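Long-range contact in 3'-5'-exonuclease (Saccharomyces cerevisiae, PDB 3E2V), which cuts double-stranded DNA as an endonuclease and degrades it from the 3' end as an exonuclease, probably with magnesium as cofactor: residues A[39-52]-A[350-363]. Residues are numbered along the deposited sequence; the frame is centred on the assembly and turned at random.
Sequences DYVKLLERAAQRHV and LYMVKGRNEPCNME
Arg46 and Glu358 pair at the centre of a buried four-residue salt-bridge network, where helix 40-49, the first helix of the TatD-family TIM barrel, packs on the chain that leads from strand 351-353 into helix 362-373. Arg46 approaches side-on: NE gives a nearly straight bond to the syn lone pair of Glu358 OE1 (2.7 Å). NH2 reaches Glu358 OE2 more bent, the two planes being turned 42° apart. Arg356 grips Asp39 end-on and almost coplanar, NH1 to OD1 and NH2 to OD2, both on syn lone pairs. Each acid also serves the other arginine: Arg46 NH2 meets Asp39 OD2 from above the carboxylate plane, and Arg356 NH2 reaches Glu358 OE2 on its anti side. Arg46 NH2 and Arg356 NH2, 3.4 Å apart, do not bond to each other; the carboxylates they share probably offset their like charges. Arg356 NH1 also donates to Met25 O. With Arg46 replaced by an alanine, Glu358 OE1 would probably lose its charged mate, Asp39 OD2 one of its donors, and a gap would open beside Leu350 CB, which packs on Arg46 CG. Beside the network, Leu43 lays CD2 on Pro359 CG (3.6 Å); its CG stands anti to the backbone N (chi1 178°), which carries the methyls toward Glu358 and the proline. At the helix end Arg50, folded back at chi2 and chi3, clasps Glu363 side-on, NE donating to OE2 and NH2 to OE1. Three waters bridge the segments: one donates to Asp39 OD2 and Tyr351 O, another links Arg50 O, Cys360 O and Glu363 N, and a third donates to Leu43 O and Glu358 OE1 while accepting from Cys360 N at 3.1 Å.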
# COMPACT_ATOMS: atom_id res chain seq x y z
N ASP A 39 -14.20 -12.35 9.65
CA ASP A 39 -15.09 -12.59 8.50
C ASP A 39 -14.39 -12.27 7.19
O ASP A 39 -15.05 -11.88 6.23
CB ASP A 39 -16.36 -11.74 8.65
CG ASP A 39 -16.09 -10.24 8.57
OD1 ASP A 39 -15.05 -9.75 9.08
OD2 ASP A 39 -16.95 -9.52 8.01
N TYR A 40 -13.07 -12.43 7.14
CA TYR A 40 -12.34 -12.01 5.93
C TYR A 40 -12.64 -12.86 4.70
O TYR A 40 -12.54 -12.37 3.59
CB TYR A 40 -10.84 -11.83 6.18
CG TYR A 40 -10.16 -13.01 6.84
CD1 TYR A 40 -9.77 -14.12 6.09
CD2 TYR A 40 -9.91 -13.01 8.21
CE1 TYR A 40 -9.14 -15.20 6.70
CE2 TYR A 40 -9.27 -14.08 8.81
CZ TYR A 40 -8.90 -15.18 8.06
OH TYR A 40 -8.27 -16.24 8.67
N VAL A 41 -13.04 -14.11 4.87
CA VAL A 41 -13.43 -14.90 3.70
C VAL A 41 -14.72 -14.33 3.08
O VAL A 41 -14.77 -14.11 1.87
CB VAL A 41 -13.47 -16.44 3.98
CG1 VAL A 41 -14.08 -17.18 2.81
CG2 VAL A 41 -12.05 -16.95 4.23
N LYS A 42 -15.72 -14.02 3.90
CA LYS A 42 -16.94 -13.35 3.39
C LYS A 42 -16.65 -11.97 2.81
O LYS A 42 -17.25 -11.56 1.80
CB LYS A 42 -18.03 -13.26 4.47
CG LYS A 42 -18.74 -14.58 4.67
CD LYS A 42 -19.66 -14.52 5.87
CE LYS A 42 -20.19 -15.90 6.24
NZ LYS A 42 -21.48 -16.17 5.57
N LEU A 43 -15.71 -11.26 3.42
CA LEU A 43 -15.23 -10.01 2.89
C LEU A 43 -14.71 -10.19 1.46
O LEU A 43 -14.99 -9.36 0.58
CB LEU A 43 -14.11 -9.47 3.78
CG LEU A 43 -13.48 -8.17 3.32
CD1 LEU A 43 -13.47 -7.15 4.44
CD2 LEU A 43 -12.10 -8.42 2.73
N LEU A 44 -13.94 -11.25 1.24
CA LEU A 44 -13.39 -11.50 -0.09
C LEU A 44 -14.48 -11.89 -1.07
O LEU A 44 -14.42 -11.50 -2.23
CB LEU A 44 -12.25 -12.53 -0.02
CG LEU A 44 -11.01 -12.04 0.75
CD1 LEU A 44 -10.08 -13.21 1.12
CD2 LEU A 44 -10.23 -10.95 0.00
N GLU A 45 -15.48 -12.63 -0.60
CA GLU A 45 -16.66 -12.96 -1.41
C GLU A 45 -17.42 -11.70 -1.83
O GLU A 45 -17.84 -11.58 -2.99
CB GLU A 45 -17.56 -13.96 -0.67
CG GLU A 45 -16.88 -15.31 -0.48
CD GLU A 45 -17.62 -16.30 0.41
OE1 GLU A 45 -18.62 -15.93 1.05
OE2 GLU A 45 -17.18 -17.47 0.45
N ARG A 46 -17.58 -10.74 -0.92
CA ARG A 46 -18.23 -9.46 -1.24
C ARG A 46 -17.43 -8.72 -2.32
O ARG A 46 -18.00 -8.18 -3.27
CB ARG A 46 -18.38 -8.57 -0.01
CG ARG A 46 -19.43 -9.07 0.96
CD ARG A 46 -19.69 -8.07 2.04
NE ARG A 46 -18.62 -7.92 3.05
CZ ARG A 46 -18.46 -8.72 4.10
NH1 ARG A 46 -19.23 -9.81 4.25
NH2 ARG A 46 -17.50 -8.47 4.97
N ALA A 47 -16.10 -8.69 -2.16
CA ALA A 47 -15.26 -8.01 -3.14
C ALA A 47 -15.38 -8.65 -4.54
O ALA A 47 -15.49 -7.96 -5.55
CB ALA A 47 -13.80 -7.99 -2.65
N ALA A 48 -15.36 -9.99 -4.58
CA ALA A 48 -15.45 -10.72 -5.86
C ALA A 48 -16.78 -10.44 -6.54
O ALA A 48 -16.86 -10.26 -7.77
CB ALA A 48 -15.27 -12.21 -5.64
N GLN A 49 -17.84 -10.37 -5.74
CA GLN A 49 -19.18 -10.07 -6.25
C GLN A 49 -19.24 -8.66 -6.85
O GLN A 49 -20.01 -8.41 -7.78
CB GLN A 49 -20.21 -10.25 -5.14
CG GLN A 49 -21.65 -10.13 -5.64
CD GLN A 49 -22.67 -10.60 -4.63
OE1 GLN A 49 -22.48 -11.63 -3.96
NE2 GLN A 49 -23.76 -9.87 -4.53
N ARG A 50 -18.42 -7.75 -6.32
CA ARG A 50 -18.32 -6.39 -6.86
C ARG A 50 -17.08 -6.21 -7.77
O ARG A 50 -16.52 -5.12 -7.89
CB ARG A 50 -18.37 -5.34 -5.74
CG ARG A 50 -19.54 -5.48 -4.76
CD ARG A 50 -20.88 -5.57 -5.51
NE ARG A 50 -21.01 -4.45 -6.45
CZ ARG A 50 -21.77 -4.48 -7.54
NH1 ARG A 50 -22.47 -5.58 -7.84
NH2 ARG A 50 -21.83 -3.41 -8.32
N HIS A 51 -16.70 -7.31 -8.42
CA HIS A 51 -15.78 -7.33 -9.57
C HIS A 51 -14.32 -7.11 -9.24
O HIS A 51 -13.51 -6.88 -10.14
CB HIS A 51 -16.24 -6.35 -10.66
CG HIS A 51 -17.71 -6.38 -10.91
ND1 HIS A 51 -18.37 -7.51 -11.38
CD2 HIS A 51 -18.67 -5.44 -10.72
CE1 HIS A 51 -19.66 -7.25 -11.47
NE2 HIS A 51 -19.87 -6.01 -11.08
N VAL A 52 -13.98 -7.21 -7.96
CA VAL A 52 -12.57 -7.17 -7.56
C VAL A 52 -11.96 -8.53 -7.84
O VAL A 52 -12.39 -9.55 -7.30
CB VAL A 52 -12.38 -6.74 -6.09
CG1 VAL A 52 -10.89 -6.46 -5.80
CG2 VAL A 52 -13.23 -5.52 -5.78
N LEU A 350 -24.70 -11.54 2.79
CA LEU A 350 -23.43 -10.93 3.18
C LEU A 350 -23.64 -9.54 3.75
O LEU A 350 -24.38 -8.72 3.19
CB LEU A 350 -22.51 -10.87 1.95
CG LEU A 350 -22.09 -12.23 1.38
CD1 LEU A 350 -21.47 -12.05 -0.02
CD2 LEU A 350 -21.13 -12.99 2.29
N TYR A 351 -22.97 -9.26 4.86
CA TYR A 351 -23.13 -8.01 5.60
C TYR A 351 -21.80 -7.33 5.86
O TYR A 351 -20.81 -8.01 6.10
CB TYR A 351 -23.77 -8.27 6.97
CG TYR A 351 -25.24 -8.60 6.94
CD1 TYR A 351 -26.18 -7.62 7.24
CD2 TYR A 351 -25.68 -9.89 6.65
CE1 TYR A 351 -27.54 -7.91 7.24
CE2 TYR A 351 -27.05 -10.18 6.64
CZ TYR A 351 -27.95 -9.19 6.94
OH TYR A 351 -29.31 -9.46 6.93
N MET A 352 -21.81 -6.00 5.84
CA MET A 352 -20.66 -5.15 6.15
C MET A 352 -20.81 -4.56 7.55
O MET A 352 -21.89 -4.65 8.16
CB MET A 352 -20.52 -3.99 5.14
CG MET A 352 -20.48 -4.46 3.67
SD MET A 352 -20.43 -3.17 2.37
CE MET A 352 -18.73 -2.61 2.53
N VAL A 353 -19.72 -3.99 8.05
CA VAL A 353 -19.71 -3.36 9.36
C VAL A 353 -19.60 -1.85 9.18
O VAL A 353 -18.68 -1.36 8.50
CB VAL A 353 -18.54 -3.89 10.22
CG1 VAL A 353 -18.43 -3.06 11.51
CG2 VAL A 353 -18.71 -5.38 10.49
N LYS A 354 -20.53 -1.10 9.77
CA LYS A 354 -20.54 0.36 9.65
C LYS A 354 -19.20 0.92 10.12
O LYS A 354 -18.71 0.54 11.19
CB LYS A 354 -21.69 0.98 10.47
CG LYS A 354 -23.07 0.54 9.98
CD LYS A 354 -24.19 1.21 10.77
CE LYS A 354 -25.56 0.79 10.25
NZ LYS A 354 -25.82 1.21 8.83
N GLY A 355 -18.60 1.79 9.31
CA GLY A 355 -17.32 2.40 9.64
C GLY A 355 -16.09 1.63 9.22
O GLY A 355 -14.99 2.16 9.30
N ARG A 356 -16.27 0.39 8.76
CA ARG A 356 -15.14 -0.45 8.35
C ARG A 356 -15.16 -0.56 6.83
O ARG A 356 -16.03 -1.22 6.24
CB ARG A 356 -15.22 -1.85 8.98
CG ARG A 356 -14.02 -2.75 8.66
CD ARG A 356 -14.22 -4.15 9.24
NE ARG A 356 -15.17 -4.93 8.44
CZ ARG A 356 -15.39 -6.24 8.54
NH1 ARG A 356 -14.73 -6.99 9.43
NH2 ARG A 356 -16.29 -6.82 7.73
N ASN A 357 -14.19 0.09 6.18
CA ASN A 357 -14.15 0.04 4.72
C ASN A 357 -13.73 -1.35 4.22
O ASN A 357 -13.14 -2.13 4.97
CB ASN A 357 -13.24 1.14 4.18
CG ASN A 357 -13.49 1.44 2.72
OD1 ASN A 357 -14.54 1.09 2.16
ND2 ASN A 357 -12.50 2.06 2.08
N GLU A 358 -14.08 -1.67 2.97
CA GLU A 358 -13.77 -2.97 2.40
C GLU A 358 -13.31 -2.87 0.96
O GLU A 358 -13.64 -1.90 0.27
CB GLU A 358 -15.00 -3.88 2.44
CG GLU A 358 -15.56 -4.14 3.83
CD GLU A 358 -16.51 -5.33 3.87
OE1 GLU A 358 -16.78 -5.93 2.81
OE2 GLU A 358 -17.03 -5.65 4.97
N PRO A 359 -12.57 -3.90 0.48
CA PRO A 359 -12.17 -3.89 -0.94
C PRO A 359 -13.34 -3.90 -1.93
O PRO A 359 -13.17 -3.46 -3.08
CB PRO A 359 -11.31 -5.17 -1.07
CG PRO A 359 -11.72 -6.03 0.11
CD PRO A 359 -12.04 -5.06 1.22
N CYS A 360 -14.53 -4.34 -1.51
CA CYS A 360 -15.67 -4.28 -2.44
C CYS A 360 -16.06 -2.86 -2.79
O CYS A 360 -16.92 -2.64 -3.67
CB CYS A 360 -16.90 -5.03 -1.92
SG CYS A 360 -17.67 -4.35 -0.42
N ASN A 361 -15.46 -1.88 -2.12
CA ASN A 361 -15.73 -0.48 -2.41
C ASN A 361 -14.79 0.14 -3.44
O ASN A 361 -14.80 1.35 -3.65
CB ASN A 361 -15.77 0.32 -1.11
CG ASN A 361 -17.02 0.02 -0.29
OD1 ASN A 361 -17.98 -0.55 -0.82
ND2 ASN A 361 -17.00 0.35 0.98
N MET A 362 -14.01 -0.70 -4.11
CA MET A 362 -13.21 -0.25 -5.26
C MET A 362 -14.05 0.52 -6.27
O MET A 362 -13.64 1.56 -6.79
CB MET A 362 -12.54 -1.45 -5.93
CG MET A 362 -11.25 -1.86 -5.21
SD MET A 362 -9.82 -0.66 -5.31
CE MET A 362 -9.31 -1.02 -7.04
N GLU A 363 -15.24 -0.02 -6.56
CA GLU A 363 -16.13 0.59 -7.53
C GLU A 363 -16.49 2.03 -7.20
O GLU A 363 -16.70 2.84 -8.11
CB GLU A 363 -17.38 -0.26 -7.71
CG GLU A 363 -18.24 -0.43 -6.47
CD GLU A 363 -19.41 -1.35 -6.68
OE1 GLU A 363 -19.68 -1.74 -7.84
OE2 GLU A 363 -20.07 -1.69 -5.67
O HOH W 1 -19.43 -10.21 7.11
O HOH W 2 -15.31 -6.54 0.51
O HOH W 3 -15.81 -2.92 -6.19